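Local coordinates for mutual gliding-motility protein MglA (Myxococcus xanthus DK 1622, PDB 6H35) that is a Ras-like small GTPase that acts as an intracellular switch coordinating social and adventurous gliding motility and controls gliding direction and speed, at residues I15-P20 and F74-V79; D52-F57 and T78-V83. All coordinates share one frame; numbering follows the deposited sequence.

Interaction 1 (I15-P20 and F74-V79); sequences IVYYGP and FHLYTV
Val79 lies over one face of the Tyr18 ring, with CG1 4.0 Å above the ring plane and displaced from the ring centre. Val79 CG2 comes to 3.8 Å from Tyr18 CE1. The phenol oxygen of Tyr18 is bound by Asn119 of helix 110-126. The Tyr17 ring takes Leu76 CD2 and Tyr77 O at its edge, near its plane. Ile15 CD1 meets the Phe74 ring obliquely, 3.5 Å from Phe74 CD1. Ile15 and Leu76 run alongside each other, with Ile15 CB 3.6 Å from Leu76 CD2. With chi1 at -67°, Ile15 CG1 sits anti to the carbonyl carbon, and its extended chain carries CD1 to Phe74.

The backbones form a parallel ladder. Ile15 N donates to His75 O at 2.8 Å, Tyr77 N to Ile15 O at 3.0 Å, and Tyr17 N to Tyr77 O at 2.8 Å. Ile15, Tyr17, Phe74 and Leu76 face helices 25-35 and 176-191. Val16, Tyr18 and Val79 pack on helix 86-93. These are neighbouring parallel strands of the central sheet of a Ras-like P-loop GTPase; strand 10-18 leads into the predicted nucleotide-binding loop at Gly19.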
loop_
_atom_site.group_PDB
_atom_site.type_symbol
_atom_site.label_atom_id
_atom_site.label_comp_id
_atom_site.label_asym_id
_atom_site.label_seq_id
_atom_site.Cartn_x
_atom_site.Cartn_y
_atom_site.Cartn_z
ATOM N N ILE A 15 5.494 -0.135 3.804
ATOM C CA ILE A 15 4.106 -0.241 3.377
ATOM C C ILE A 15 4.106 -0.491 1.878
ATOM O O ILE A 15 4.712 0.271 1.114
ATOM C CB ILE A 15 3.295 1.011 3.738
ATOM C CG1 ILE A 15 3.150 1.116 5.256
ATOM C CG2 ILE A 15 1.932 0.966 3.074
ATOM C CD1 ILE A 15 2.696 2.468 5.725
ATOM N N VAL A 16 3.437 -1.562 1.461
ATOM C CA VAL A 16 3.415 -2.003 0.075
ATOM C C VAL A 16 2.033 -1.730 -0.499
ATOM O O VAL A 16 1.025 -2.193 0.048
ATOM C CB VAL A 16 3.775 -3.494 -0.040
ATOM C CG1 VAL A 16 3.608 -3.974 -1.468
ATOM C CG2 VAL A 16 5.197 -3.729 0.443
ATOM N N TYR A 17 1.984 -0.967 -1.586
ATOM C CA TYR A 17 0.755 -0.762 -2.341
ATOM C C TYR A 17 0.656 -1.848 -3.405
ATOM O O TYR A 17 1.521 -1.944 -4.283
ATOM C CB TYR A 17 0.728 0.627 -2.972
ATOM C CG TYR A 17 0.306 1.707 -2.007
ATOM C CD1 TYR A 17 1.115 2.055 -0.933
ATOM C CD2 TYR A 17 -0.908 2.365 -2.154
ATOM C CE1 TYR A 17 0.738 3.033 -0.042
ATOM C CE2 TYR A 17 -1.298 3.348 -1.262
ATOM C CZ TYR A 17 -0.468 3.679 -0.208
ATOM O OH TYR A 17 -0.840 4.657 0.686
ATOM N N TYR A 18 -0.387 -2.667 -3.317
ATOM C CA TYR A 18 -0.558 -3.840 -4.159
ATOM C C TYR A 18 -1.809 -3.678 -5.007
ATOM O O TYR A 18 -2.731 -2.942 -4.642
ATOM C CB TYR A 18 -0.672 -5.106 -3.304
ATOM C CG TYR A 18 -0.030 -6.356 -3.869
ATOM C CD1 TYR A 18 1.313 -6.639 -3.636
ATOM C CD2 TYR A 18 -0.777 -7.276 -4.602
ATOM C CE1 TYR A 18 1.899 -7.794 -4.130
ATOM C CE2 TYR A 18 -0.200 -8.429 -5.102
ATOM C CZ TYR A 18 1.139 -8.683 -4.861
ATOM O OH TYR A 18 1.718 -9.832 -5.350
ATOM N N GLY A 19 -1.840 -4.377 -6.139
ATOM C CA GLY A 19 -2.991 -4.347 -7.010
ATOM C C GLY A 19 -2.632 -4.653 -8.446
ATOM O O GLY A 19 -1.456 -4.695 -8.819
ATOM N N PRO A 20 -3.644 -4.862 -9.285
ATOM C CA PRO A 20 -3.388 -5.217 -10.683
ATOM C C PRO A 20 -2.846 -4.029 -11.460
ATOM O O PRO A 20 -2.903 -2.881 -11.017
ATOM C CB PRO A 20 -4.767 -5.632 -11.197
ATOM C CG PRO A 20 -5.711 -4.807 -10.385
ATOM C CD PRO A 20 -5.084 -4.682 -9.017
ATOM N N PHE A 74 8.670 5.780 7.362
ATOM C CA PHE A 74 7.812 4.958 6.522
ATOM C C PHE A 74 8.405 4.868 5.124
ATOM O O PHE A 74 8.758 5.890 4.528
ATOM C CB PHE A 74 6.392 5.525 6.466
ATOM C CG PHE A 74 5.590 5.264 7.706
ATOM C CD1 PHE A 74 5.004 4.029 7.917
ATOM C CD2 PHE A 74 5.431 6.251 8.666
ATOM C CE1 PHE A 74 4.264 3.783 9.062
ATOM C CE2 PHE A 74 4.695 6.010 9.814
ATOM C CZ PHE A 74 4.110 4.772 10.010
ATOM N N HIS A 75 8.517 3.643 4.613
ATOM C CA HIS A 75 8.976 3.376 3.257
ATOM C C HIS A 75 7.798 2.838 2.451
ATOM O O HIS A 75 7.267 1.768 2.768
ATOM C CB HIS A 75 10.127 2.368 3.248
ATOM C CG HIS A 75 11.265 2.716 4.160
ATOM N ND1 HIS A 75 12.546 2.931 3.699
ATOM C CD2 HIS A 75 11.322 2.859 5.506
ATOM C CE1 HIS A 75 13.340 3.206 4.719
ATOM N NE2 HIS A 75 12.622 3.168 5.827
ATOM N N LEU A 76 7.391 3.576 1.420
ATOM C CA LEU A 76 6.278 3.201 0.560
ATOM C C LEU A 76 6.821 2.612 -0.736
ATOM O O LEU A 76 7.726 3.189 -1.356
ATOM C CB LEU A 76 5.374 4.402 0.254
ATOM C CG LEU A 76 4.735 5.176 1.421
ATOM C CD1 LEU A 76 3.706 6.191 0.935
ATOM C CD2 LEU A 76 4.105 4.237 2.423
ATOM N N TYR A 77 6.253 1.472 -1.136
ATOM C CA TYR A 77 6.645 0.723 -2.323
ATOM C C TYR A 77 5.406 0.398 -3.143
ATOM O O TYR A 77 4.397 -0.050 -2.590
ATOM C CB TYR A 77 7.347 -0.587 -1.944
ATOM C CG TYR A 77 8.788 -0.434 -1.541
ATOM C CD1 TYR A 77 9.128 -0.052 -0.252
ATOM C CD2 TYR A 77 9.815 -0.683 -2.444
ATOM C CE1 TYR A 77 10.453 0.094 0.125
ATOM C CE2 TYR A 77 11.142 -0.539 -2.076
ATOM C CZ TYR A 77 11.452 -0.153 -0.789
ATOM O OH TYR A 77 12.765 -0.008 -0.406
ATOM N N THR A 78 5.474 0.614 -4.452
ATOM C CA THR A 78 4.517 -0.034 -5.331
ATOM C C THR A 78 5.077 -1.393 -5.732
ATOM O O THR A 78 6.165 -1.798 -5.316
ATOM C CB THR A 78 4.210 0.803 -6.574
ATOM O OG1 THR A 78 5.335 0.782 -7.460
ATOM C CG2 THR A 78 3.880 2.232 -6.195
ATOM N N VAL A 79 4.331 -2.100 -6.570
ATOM C CA VAL A 79 4.682 -3.459 -6.958
ATOM C C VAL A 79 4.557 -3.525 -8.477
ATOM O O VAL A 79 3.732 -2.804 -9.055
ATOM C CB VAL A 79 3.786 -4.472 -6.222
ATOM C CG1 VAL A 79 2.834 -5.171 -7.166
ATOM C CG2 VAL A 79 4.617 -5.460 -5.439
#

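Interaction 2 (D52-F57 and T78-V83). With GDP (guanosine-5'-diphosphate), chain C.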
loop_
_atom_site.group_PDB
_atom_site.type_symbol
_atom_site.label_atom_id
_atom_site.label_comp_id
_atom_site.label_asym_id
_atom_site.label_seq_id
_atom_site.Cartn_x
_atom_site.Cartn_y
_atom_site.Cartn_z
ATOM N N ASP A 52 7.513 -2.648 -17.359
ATOM C CA ASP A 52 7.028 -2.551 -15.988
ATOM C C ASP A 52 7.852 -1.523 -15.224
ATOM O O ASP A 52 8.838 -0.981 -15.729
ATOM C CB ASP A 52 7.069 -3.917 -15.290
ATOM C CG ASP A 52 5.899 -4.130 -14.343
ATOM O OD1 ASP A 52 5.369 -3.137 -13.807
ATOM O OD2 ASP A 52 5.509 -5.299 -14.134
ATOM N N ARG A 53 7.434 -1.262 -13.987
ATOM C CA ARG A 53 8.126 -0.301 -13.141
ATOM C C ARG A 53 7.783 -0.570 -11.682
ATOM O O ARG A 53 6.805 -1.253 -11.365
ATOM C CB ARG A 53 7.771 1.141 -13.521
ATOM C CG ARG A 53 6.372 1.549 -13.115
ATOM C CD ARG A 53 5.934 2.839 -13.789
ATOM N NE ARG A 53 4.515 3.098 -13.561
ATOM C CZ ARG A 53 3.867 4.169 -14.008
ATOM N NH1 ARG A 53 4.510 5.093 -14.710
ATOM N NH2 ARG A 53 2.576 4.319 -13.749
ATOM N N THR A 54 8.621 -0.031 -10.803
ATOM C CA THR A 54 8.388 -0.018 -9.366
ATOM C C THR A 54 8.728 1.370 -8.847
ATOM O O THR A 54 9.706 1.982 -9.284
ATOM C CB THR A 54 9.229 -1.086 -8.646
ATOM O OG1 THR A 54 8.892 -2.379 -9.159
ATOM C CG2 THR A 54 8.966 -1.067 -7.148
ATOM N N LEU A 55 7.907 1.879 -7.932
ATOM C CA LEU A 55 8.081 3.218 -7.390
ATOM C C LEU A 55 8.179 3.140 -5.876
ATOM O O LEU A 55 7.397 2.428 -5.239
ATOM C CB LEU A 55 6.915 4.125 -7.795
ATOM C CG LEU A 55 7.049 5.619 -7.497
ATOM C CD1 LEU A 55 8.139 6.231 -8.355
ATOM C CD2 LEU A 55 5.723 6.316 -7.727
ATOM N N PHE A 56 9.136 3.864 -5.295
ATOM C CA PHE A 56 9.273 3.828 -3.846
ATOM C C PHE A 56 9.946 5.090 -3.332
ATOM O O PHE A 56 10.645 5.800 -4.067
ATOM C CB PHE A 56 10.048 2.590 -3.374
ATOM C CG PHE A 56 11.386 2.395 -4.040
ATOM C CD1 PHE A 56 11.493 1.675 -5.218
ATOM C CD2 PHE A 56 12.538 2.897 -3.464
ATOM C CE1 PHE A 56 12.720 1.482 -5.821
ATOM C CE2 PHE A 56 13.773 2.706 -4.065
ATOM C CZ PHE A 56 13.863 1.996 -5.242
ATOM N N PHE A 57 9.713 5.355 -2.046
ATOM C CA PHE A 57 10.334 6.476 -1.337
ATOM C C PHE A 57 10.041 6.338 0.148
ATOM O O PHE A 57 9.137 5.603 0.544
ATOM C CB PHE A 57 9.834 7.834 -1.851
ATOM C CG PHE A 57 8.458 8.207 -1.367
ATOM C CD1 PHE A 57 7.327 7.742 -2.025
ATOM C CD2 PHE A 57 8.292 9.038 -0.265
ATOM C CE1 PHE A 57 6.054 8.088 -1.587
ATOM C CE2 PHE A 57 7.022 9.390 0.180
ATOM C CZ PHE A 57 5.902 8.913 -0.483
ATOM N N THR A 78 5.474 0.614 -4.452
ATOM C CA THR A 78 4.517 -0.034 -5.331
ATOM C C THR A 78 5.077 -1.393 -5.732
ATOM O O THR A 78 6.165 -1.798 -5.316
ATOM C CB THR A 78 4.210 0.803 -6.574
ATOM O OG1 THR A 78 5.335 0.782 -7.460
ATOM C CG2 THR A 78 3.880 2.232 -6.195
ATOM N N VAL A 79 4.331 -2.100 -6.570
ATOM C CA VAL A 79 4.682 -3.459 -6.958
ATOM C C VAL A 79 4.557 -3.525 -8.477
ATOM O O VAL A 79 3.732 -2.804 -9.055
ATOM C CB VAL A 79 3.786 -4.472 -6.222
ATOM C CG1 VAL A 79 2.834 -5.171 -7.166
ATOM C CG2 VAL A 79 4.617 -5.460 -5.439
ATOM N N PRO A 80 5.379 -4.308 -9.173
ATOM C CA PRO A 80 5.211 -4.425 -10.626
ATOM C C PRO A 80 3.927 -5.162 -10.976
ATOM O O PRO A 80 3.393 -5.944 -10.185
ATOM C CB PRO A 80 6.454 -5.208 -11.069
ATOM C CG PRO A 80 6.911 -5.924 -9.846
ATOM C CD PRO A 80 6.552 -5.048 -8.682
ATOM N N GLY A 81 3.428 -4.898 -12.185
ATOM C CA GLY A 81 2.117 -5.381 -12.576
ATOM C C GLY A 81 2.084 -6.471 -13.630
ATOM O O GLY A 81 1.039 -7.097 -13.832
ATOM N N GLN A 82 3.202 -6.713 -14.311
ATOM C CA GLN A 82 3.230 -7.734 -15.347
ATOM C C GLN A 82 3.289 -9.126 -14.727
ATOM O O GLN A 82 3.872 -9.329 -13.660
ATOM C CB GLN A 82 4.421 -7.523 -16.285
ATOM C CG GLN A 82 4.418 -6.182 -17.008
ATOM C CD GLN A 82 3.402 -6.117 -18.137
ATOM O OE1 GLN A 82 2.640 -7.057 -18.361
ATOM N NE2 GLN A 82 3.388 -4.999 -18.854
ATOM N N VAL A 83 2.684 -10.096 -15.420
ATOM C CA VAL A 83 2.570 -11.448 -14.879
ATOM C C VAL A 83 3.928 -12.081 -14.598
ATOM O O VAL A 83 4.024 -12.974 -13.750
ATOM C CB VAL A 83 1.751 -12.347 -15.834
ATOM C CG1 VAL A 83 0.352 -11.786 -16.050
ATOM C CG2 VAL A 83 2.471 -12.521 -17.158
HETATM P PB GDP C . -0.468 1.420 -11.578
HETATM O O1B GDP C . -1.248 0.681 -10.512
HETATM O O2B GDP C . 0.026 0.380 -12.549
HETATM O O3B GDP C . 0.685 2.170 -10.964
HETATM O O3A GDP C . -1.447 2.453 -12.328
HETATM P PA GDP C . -1.198 4.040 -12.455
HETATM O O1A GDP C . -1.046 4.741 -11.129
HETATM O O2A GDP C . -0.035 4.330 -13.365
HETATM O "O5'" GDP C . -2.559 4.497 -13.169
HETATM C "C5'" GDP C . -2.831 4.007 -14.476
HETATM C "C4'" GDP C . -3.714 5.015 -15.184
HETATM O "O4'" GDP C . -4.951 5.134 -14.486
HETATM C "C3'" GDP C . -3.061 6.380 -15.158
HETATM O "O3'" GDP C . -3.178 6.913 -16.473
HETATM C "C2'" GDP C . -3.882 7.207 -14.189
HETATM O "O2'" GDP C . -4.004 8.561 -14.629
HETATM C "C1'" GDP C . -5.227 6.506 -14.199
HETATM N N9 GDP C . -5.909 6.598 -12.891
HETATM C C8 GDP C . -5.413 6.219 -11.697
HETATM N N7 GDP C . -6.320 6.428 -10.707
HETATM C C5 GDP C . -7.433 6.934 -11.279
HETATM C C6 GDP C . -8.768 7.380 -10.818
HETATM O O6 GDP C . -9.081 7.328 -9.610
HETATM N N1 GDP C . -9.627 7.847 -11.728
HETATM C C2 GDP C . -9.319 7.918 -13.038
HETATM N N2 GDP C . -10.250 8.400 -13.900
HETATM N N3 GDP C . -8.115 7.530 -13.533
HETATM C C4 GDP C . -7.152 7.045 -12.716
HETATM O O HOH W 1 3.869 -1.251 -11.202
#
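Charged-to-backbone bonds join Asp52 to Gly81 and Gln82. Gly81 N donates to the syn lone pair of Asp52 OD1 at 3.1 Å, and makes a weak, bent bond to OD2. Gln82 N reaches Asp52 OD2 at 2.7 Å, also on the syn side but 34° out of the carboxylate plane. Arg53 N bonds to OD1 from the anti side, somewhat out of the carboxylate plane. Bonds to both oxygens should hold the carboxylate's rotation. The side-chain amide of Gln82 turns back to Thr51 O.

Backbone and hydroxyl bonds join Leu55 to Thr78. Thr78 N donates to Leu55 O at 2.8 Å. Leu55 N donates to Thr78 OG1 at 2.8 Å. Thr78 OG1 stands between its own backbone N and carbonyl carbon (chi1 72°), where it meets Leu55 N.

A water lies between the two backbones, 2.9 Å from Arg53 O and 2.7 Å from Val79 O.

The remaining protein contacts are van der Waals ones between mixed groups. The Thr54 and Thr78 side chains run past one another in opposite senses, and Thr54 CG2 rests against Thr78 O. Thr54 OG1 lies 3.6 Å from Pro80 CD. The Pro80 ring crosses the Asp52 side chain at about a right angle.

The Arg53 side chain leaves the backbone away from the loop. It is extended from CG to NE, and Arg53 NH2 comes to 2.6 Å from GDP O2A, an alpha-phosphate oxygen, at the edge of the guanidinium.

The loop 78-82 is a predicted GTP-binding segment. Thr78-Gln82 probably matches the D-x-x-G (G3) motif at the start of switch II in Ras-like GTPases, with threonine in place of the aspartate, held here against residues 52-55 in the GDP-bound state.

From the N terminus, strand 10-18 comes first and runs into the loop at Gly19. Helix 25-35 and strand 45-48 follow, then strand 53-59. The chain turns back into strand 71-77 and on to the loop before helix 86-93. Interaction 1 closes the long loop from 15-20 to 74-79. Interaction 2 closes a shorter one, from 52-57 to 78-83, that starts within it and ends slightly beyond it. The two share Thr78 and Val79. Strand 71-77 thus sits between strand 10-18, parallel to it, and strand 53-59, antiparallel to it. A probable Leu76 N to Phe57 O hydrogen bond joins the two contacts directly.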